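Local atomic coordinates of ABC-type amino acid transport system, permease component (Caldanaerobacter subterraneus subsp. tengcongensis MB4, PDB entry 4YMU), a protein that probably acts as a membrane-spanning permease subunit of an ABC transporter for amino acids and binds arginine. Residues C[14-26]-C[160-174]. Numbering follows the deposited sequence.
Sequences LFISGLIMTLKLT and SAIVSVIGFADLTRQ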
loop_
_atom_site.group_PDB
_atom_site.type_symbol
_atom_site.label_atom_id
_atom_site.label_comp_id
_atom_site.label_asym_id
_atom_site.label_seq_id
_atom_site.Cartn_x
_atom_site.Cartn_y
_atom_site.Cartn_z
ATOM N N LEU C 14 -15.780 -31.125 -30.445
ATOM C CA LEU C 14 -14.617 -30.356 -30.864
ATOM C C LEU C 14 -14.308 -29.250 -29.858
ATOM O O LEU C 14 -13.155 -29.047 -29.479
ATOM C CB LEU C 14 -14.802 -29.790 -32.275
ATOM C CG LEU C 14 -14.607 -30.797 -33.416
ATOM C CD1 LEU C 14 -14.738 -30.108 -34.765
ATOM C CD2 LEU C 14 -13.251 -31.486 -33.302
ATOM N N PHE C 15 -15.349 -28.556 -29.415
ATOM C CA PHE C 15 -15.201 -27.516 -28.401
ATOM C C PHE C 15 -14.612 -28.068 -27.109
ATOM O O PHE C 15 -13.625 -27.544 -26.598
ATOM C CB PHE C 15 -16.548 -26.877 -28.117
ATOM C CG PHE C 15 -17.021 -25.961 -29.198
ATOM C CD1 PHE C 15 -16.353 -24.770 -29.454
ATOM C CD2 PHE C 15 -18.153 -26.261 -29.935
ATOM C CE1 PHE C 15 -16.792 -23.902 -30.444
ATOM C CE2 PHE C 15 -18.605 -25.391 -30.914
ATOM C CZ PHE C 15 -17.920 -24.211 -31.169
ATOM N N ILE C 16 -15.224 -29.132 -26.598
ATOM C CA ILE C 16 -14.754 -29.818 -25.400
ATOM C C ILE C 16 -13.309 -30.294 -25.555
ATOM O O ILE C 16 -12.512 -30.185 -24.622
ATOM C CB ILE C 16 -15.683 -31.000 -25.050
ATOM C CG1 ILE C 16 -16.964 -30.476 -24.394
ATOM C CG2 ILE C 16 -14.996 -32.006 -24.139
ATOM C CD1 ILE C 16 -17.931 -31.563 -23.995
ATOM N N SER C 17 -12.977 -30.827 -26.728
ATOM C CA SER C 17 -11.620 -31.294 -27.006
ATOM C C SER C 17 -10.618 -30.140 -27.049
ATOM O O SER C 17 -9.476 -30.272 -26.601
ATOM C CB SER C 17 -11.579 -32.054 -28.329
ATOM O OG SER C 17 -10.250 -32.424 -28.635
ATOM N N GLY C 18 -11.054 -29.016 -27.610
ATOM C CA GLY C 18 -10.230 -27.823 -27.677
ATOM C C GLY C 18 -9.962 -27.316 -26.274
ATOM O O GLY C 18 -8.811 -27.030 -25.920
ATOM N N LEU C 19 -11.029 -27.239 -25.474
ATOM C CA LEU C 19 -10.936 -26.864 -24.063
ATOM C C LEU C 19 -9.914 -27.687 -23.282
ATOM O O LEU C 19 -8.993 -27.130 -22.685
ATOM C CB LEU C 19 -12.302 -27.004 -23.390
ATOM C CG LEU C 19 -12.306 -26.838 -21.865
ATOM C CD1 LEU C 19 -11.662 -25.529 -21.448
ATOM C CD2 LEU C 19 -13.730 -26.916 -21.325
ATOM N N ILE C 20 -10.072 -29.007 -23.305
ATOM C CA ILE C 20 -9.160 -29.907 -22.618
ATOM C C ILE C 20 -7.718 -29.654 -23.039
ATOM O O ILE C 20 -6.791 -29.770 -22.242
ATOM C CB ILE C 20 -9.541 -31.369 -22.870
ATOM C CG1 ILE C 20 -10.883 -31.682 -22.217
ATOM C CG2 ILE C 20 -8.459 -32.316 -22.370
ATOM C CD1 ILE C 20 -11.191 -33.160 -22.171
ATOM N N MET C 21 -7.536 -29.283 -24.297
ATOM C CA MET C 21 -6.205 -29.050 -24.835
ATOM C C MET C 21 -5.667 -27.707 -24.334
ATOM O O MET C 21 -4.478 -27.572 -24.050
ATOM C CB MET C 21 -6.226 -29.107 -26.365
ATOM C CG MET C 21 -5.049 -29.840 -26.989
ATOM S SD MET C 21 -5.097 -31.638 -26.776
ATOM C CE MET C 21 -3.386 -32.084 -27.065
ATOM N N THR C 22 -6.536 -26.706 -24.233
ATOM C CA THR C 22 -6.109 -25.435 -23.663
ATOM C C THR C 22 -5.642 -25.665 -22.226
ATOM O O THR C 22 -4.582 -25.180 -21.834
ATOM C CB THR C 22 -7.209 -24.369 -23.705
ATOM O OG1 THR C 22 -7.388 -23.913 -25.053
ATOM C CG2 THR C 22 -6.826 -23.180 -22.822
ATOM N N LEU C 23 -6.413 -26.448 -21.473
ATOM C CA LEU C 23 -6.063 -26.839 -20.101
ATOM C C LEU C 23 -4.700 -27.528 -20.038
ATOM O O LEU C 23 -3.817 -27.109 -19.283
ATOM C CB LEU C 23 -7.123 -27.784 -19.530
ATOM C CG LEU C 23 -8.258 -27.211 -18.684
ATOM C CD1 LEU C 23 -8.790 -25.931 -19.286
ATOM C CD2 LEU C 23 -9.375 -28.231 -18.559
ATOM N N LYS C 24 -4.556 -28.599 -20.814
ATOM C CA LYS C 24 -3.326 -29.391 -20.871
ATOM C C LYS C 24 -2.093 -28.537 -21.183
ATOM O O LYS C 24 -1.059 -28.644 -20.520
ATOM C CB LYS C 24 -3.483 -30.498 -21.922
ATOM C CG LYS C 24 -2.212 -31.274 -22.231
ATOM C CD LYS C 24 -2.391 -32.166 -23.462
ATOM C CE LYS C 24 -1.127 -32.973 -23.778
ATOM N NZ LYS C 24 -1.206 -33.741 -25.070
ATOM N N LEU C 25 -2.224 -27.685 -22.192
ATOM C CA LEU C 25 -1.169 -26.760 -22.588
ATOM C C LEU C 25 -0.752 -25.821 -21.442
ATOM O O LEU C 25 0.427 -25.752 -21.077
ATOM C CB LEU C 25 -1.647 -25.928 -23.782
ATOM C CG LEU C 25 -0.652 -25.453 -24.847
ATOM C CD1 LEU C 25 -0.936 -24.002 -25.195
ATOM C CD2 LEU C 25 0.808 -25.644 -24.454
ATOM N N THR C 26 -1.731 -25.110 -20.886
ATOM C CA THR C 26 -1.477 -24.052 -19.914
ATOM C C THR C 26 -0.917 -24.592 -18.602
ATOM O O THR C 26 0.047 -24.056 -18.064
ATOM C CB THR C 26 -2.757 -23.244 -19.623
ATOM O OG1 THR C 26 -3.436 -22.959 -20.851
ATOM C CG2 THR C 26 -2.425 -21.933 -18.928
ATOM N N SER C 160 -2.516 -18.664 -23.924
ATOM C CA SER C 160 -2.238 -19.896 -24.641
ATOM C C SER C 160 -3.026 -19.988 -25.957
ATOM O O SER C 160 -2.652 -20.734 -26.853
ATOM C CB SER C 160 -2.569 -21.094 -23.762
ATOM O OG SER C 160 -3.972 -21.213 -23.622
ATOM N N ALA C 161 -4.096 -19.208 -26.088
ATOM C CA ALA C 161 -4.871 -19.167 -27.328
ATOM C C ALA C 161 -3.981 -18.863 -28.532
ATOM O O ALA C 161 -4.384 -19.056 -29.679
ATOM C CB ALA C 161 -5.981 -18.140 -27.237
ATOM N N ILE C 162 -2.771 -18.387 -28.270
ATOM C CA ILE C 162 -1.887 -17.959 -29.336
ATOM C C ILE C 162 -1.185 -19.129 -30.042
ATOM O O ILE C 162 -0.592 -18.947 -31.102
ATOM C CB ILE C 162 -0.861 -16.955 -28.825
ATOM C CG1 ILE C 162 -0.498 -15.980 -29.936
ATOM C CG2 ILE C 162 0.376 -17.655 -28.226
ATOM C CD1 ILE C 162 0.681 -15.158 -29.576
ATOM N N VAL C 163 -1.265 -20.329 -29.477
ATOM C CA VAL C 163 -0.675 -21.477 -30.144
ATOM C C VAL C 163 -1.628 -21.987 -31.226
ATOM O O VAL C 163 -1.348 -22.982 -31.898
ATOM C CB VAL C 163 -0.358 -22.614 -29.164
ATOM C CG1 VAL C 163 0.493 -22.085 -28.025
ATOM C CG2 VAL C 163 -1.654 -23.237 -28.636
ATOM N N SER C 164 -2.766 -21.316 -31.373
ATOM C CA SER C 164 -3.694 -21.674 -32.420
ATOM C C SER C 164 -3.061 -21.295 -33.763
ATOM O O SER C 164 -3.142 -22.058 -34.725
ATOM C CB SER C 164 -5.042 -20.980 -32.231
ATOM O OG SER C 164 -5.018 -19.663 -32.751
ATOM N N VAL C 165 -2.406 -20.135 -33.818
ATOM C CA VAL C 165 -1.821 -19.644 -35.068
ATOM C C VAL C 165 -0.690 -20.534 -35.597
ATOM O O VAL C 165 -0.270 -20.407 -36.749
ATOM C CB VAL C 165 -1.291 -18.192 -34.938
ATOM C CG1 VAL C 165 -2.323 -17.281 -34.275
ATOM C CG2 VAL C 165 0.019 -18.182 -34.189
ATOM N N ILE C 166 -0.216 -21.438 -34.750
ATOM C CA ILE C 166 0.893 -22.336 -35.063
ATOM C C ILE C 166 0.286 -23.668 -35.479
ATOM O O ILE C 166 0.981 -24.635 -35.759
ATOM C CB ILE C 166 1.764 -22.514 -33.796
ATOM C CG1 ILE C 166 3.243 -22.648 -34.108
ATOM C CG2 ILE C 166 1.336 -23.724 -32.958
ATOM C CD1 ILE C 166 4.030 -23.011 -32.843
ATOM N N GLY C 167 -1.038 -23.711 -35.473
ATOM C CA GLY C 167 -1.768 -24.893 -35.862
ATOM C C GLY C 167 -1.962 -25.924 -34.772
ATOM O O GLY C 167 -2.295 -27.066 -35.061
ATOM N N PHE C 168 -1.776 -25.545 -33.512
ATOM C CA PHE C 168 -2.046 -26.480 -32.421
ATOM C C PHE C 168 -3.547 -26.462 -32.160
ATOM O O PHE C 168 -4.184 -25.405 -32.252
ATOM C CB PHE C 168 -1.258 -26.112 -31.168
ATOM C CG PHE C 168 -1.471 -27.062 -30.021
ATOM C CD1 PHE C 168 -0.900 -28.330 -30.042
ATOM C CD2 PHE C 168 -2.249 -26.694 -28.927
ATOM C CE1 PHE C 168 -1.097 -29.216 -28.991
ATOM C CE2 PHE C 168 -2.455 -27.573 -27.873
ATOM C CZ PHE C 168 -1.878 -28.835 -27.903
ATOM N N ALA C 169 -4.121 -27.632 -31.886
ATOM C CA ALA C 169 -5.580 -27.761 -31.794
ATOM C C ALA C 169 -6.176 -27.354 -30.434
ATOM O O ALA C 169 -6.872 -28.146 -29.785
ATOM C CB ALA C 169 -6.007 -29.164 -32.151
ATOM N N ASP C 170 -5.931 -26.114 -30.023
ATOM C CA ASP C 170 -6.460 -25.622 -28.761
ATOM C C ASP C 170 -7.931 -25.279 -28.943
ATOM O O ASP C 170 -8.544 -25.645 -29.942
ATOM C CB ASP C 170 -5.703 -24.372 -28.313
ATOM C CG ASP C 170 -6.081 -23.145 -29.131
ATOM O OD1 ASP C 170 -6.313 -23.286 -30.356
ATOM O OD2 ASP C 170 -6.199 -22.044 -28.548
ATOM N N LEU C 171 -8.493 -24.563 -27.982
ATOM C CA LEU C 171 -9.888 -24.184 -28.042
ATOM C C LEU C 171 -10.139 -23.152 -29.158
ATOM O O LEU C 171 -11.228 -23.101 -29.740
ATOM C CB LEU C 171 -10.322 -23.641 -26.680
ATOM C CG LEU C 171 -11.708 -23.019 -26.555
ATOM C CD1 LEU C 171 -12.782 -24.081 -26.699
ATOM C CD2 LEU C 171 -11.835 -22.288 -25.218
ATOM N N THR C 172 -9.137 -22.328 -29.455
ATOM C CA THR C 172 -9.314 -21.262 -30.438
ATOM C C THR C 172 -9.255 -21.818 -31.871
ATOM O O THR C 172 -10.008 -21.391 -32.764
ATOM C CB THR C 172 -8.260 -20.149 -30.233
ATOM O OG1 THR C 172 -8.543 -19.454 -29.013
ATOM C CG2 THR C 172 -8.302 -19.147 -31.360
ATOM N N ARG C 173 -8.383 -22.806 -32.065
ATOM C CA ARG C 173 -8.188 -23.436 -33.368
ATOM C C ARG C 173 -9.482 -24.052 -33.893
ATOM O O ARG C 173 -9.702 -24.088 -35.102
ATOM C CB ARG C 173 -7.086 -24.488 -33.285
ATOM C CG ARG C 173 -6.675 -25.094 -34.614
ATOM C CD ARG C 173 -6.470 -24.042 -35.702
ATOM N NE ARG C 173 -5.379 -24.422 -36.600
ATOM C CZ ARG C 173 -5.433 -25.413 -37.491
ATOM N NH1 ARG C 173 -6.531 -26.149 -37.625
ATOM N NH2 ARG C 173 -4.377 -25.675 -38.253
ATOM N N GLN C 174 -10.332 -24.524 -32.979
ATOM C CA GLN C 174 -11.588 -25.171 -33.343
ATOM C C GLN C 174 -12.404 -24.354 -34.334
ATOM O O GLN C 174 -12.967 -24.909 -35.273
ATOM C CB GLN C 174 -12.435 -25.480 -32.105
ATOM C CG GLN C 174 -11.737 -26.363 -31.092
ATOM C CD GLN C 174 -11.074 -27.581 -31.717
ATOM O OE1 GLN C 174 -11.724 -28.404 -32.367
ATOM N NE2 GLN C 174 -9.766 -27.703 -31.512
#
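Gly18 and Leu171 bring the backbones together most closely, with Gly18 CA 3.7 Å from Leu171 CA. A beta carbon on Gly18 would run into Leu171 CA, Asp170 O and Gln174 CG, evidence that this part is tight. One helix turn on, Leu171 N donates to Thr22 OG1 (3.2 Å, N-H...O 159°); with chi1 at -73° the hydroxyl lies beside its own backbone N, while CG2 rests on Ser160 OG, which itself bonds to Leu157 O. Gln174 bends at chi2 (-47°), bringing NE2 back to Asp170 O at 2.9 Å in a nearly straight bond, Asp170 O lying in the plane of the Gln174 amide and the donor tilted from the Asp170 carbonyl plane. Replacing Gln174 by alanine is likely to leave Asp170 O without this donor and open a gap beside Leu14 and Gly18. Buried Leu25 meets Val163 tip to tip, CD1 to CG2 3.6 Å. Leu14, Met21 and Ala169 form the partly exposed side. There Met21 crosses buried Phe168 at about a right angle, CG and CE lying 3.4 and 3.7 Å from Phe168 CZ, with SD farther out in an oblique Met-aromatic contact. Through Asp170, an Asx turn to Thr172 N and an Asx motif to Arg173 N shape the lead-in to helix 174-182; the Thr22 bond, the glycine approach and the apolar contacts hold this loop against helix 12-44, within the helical membrane domain of a binding-protein-dependent ABC permease.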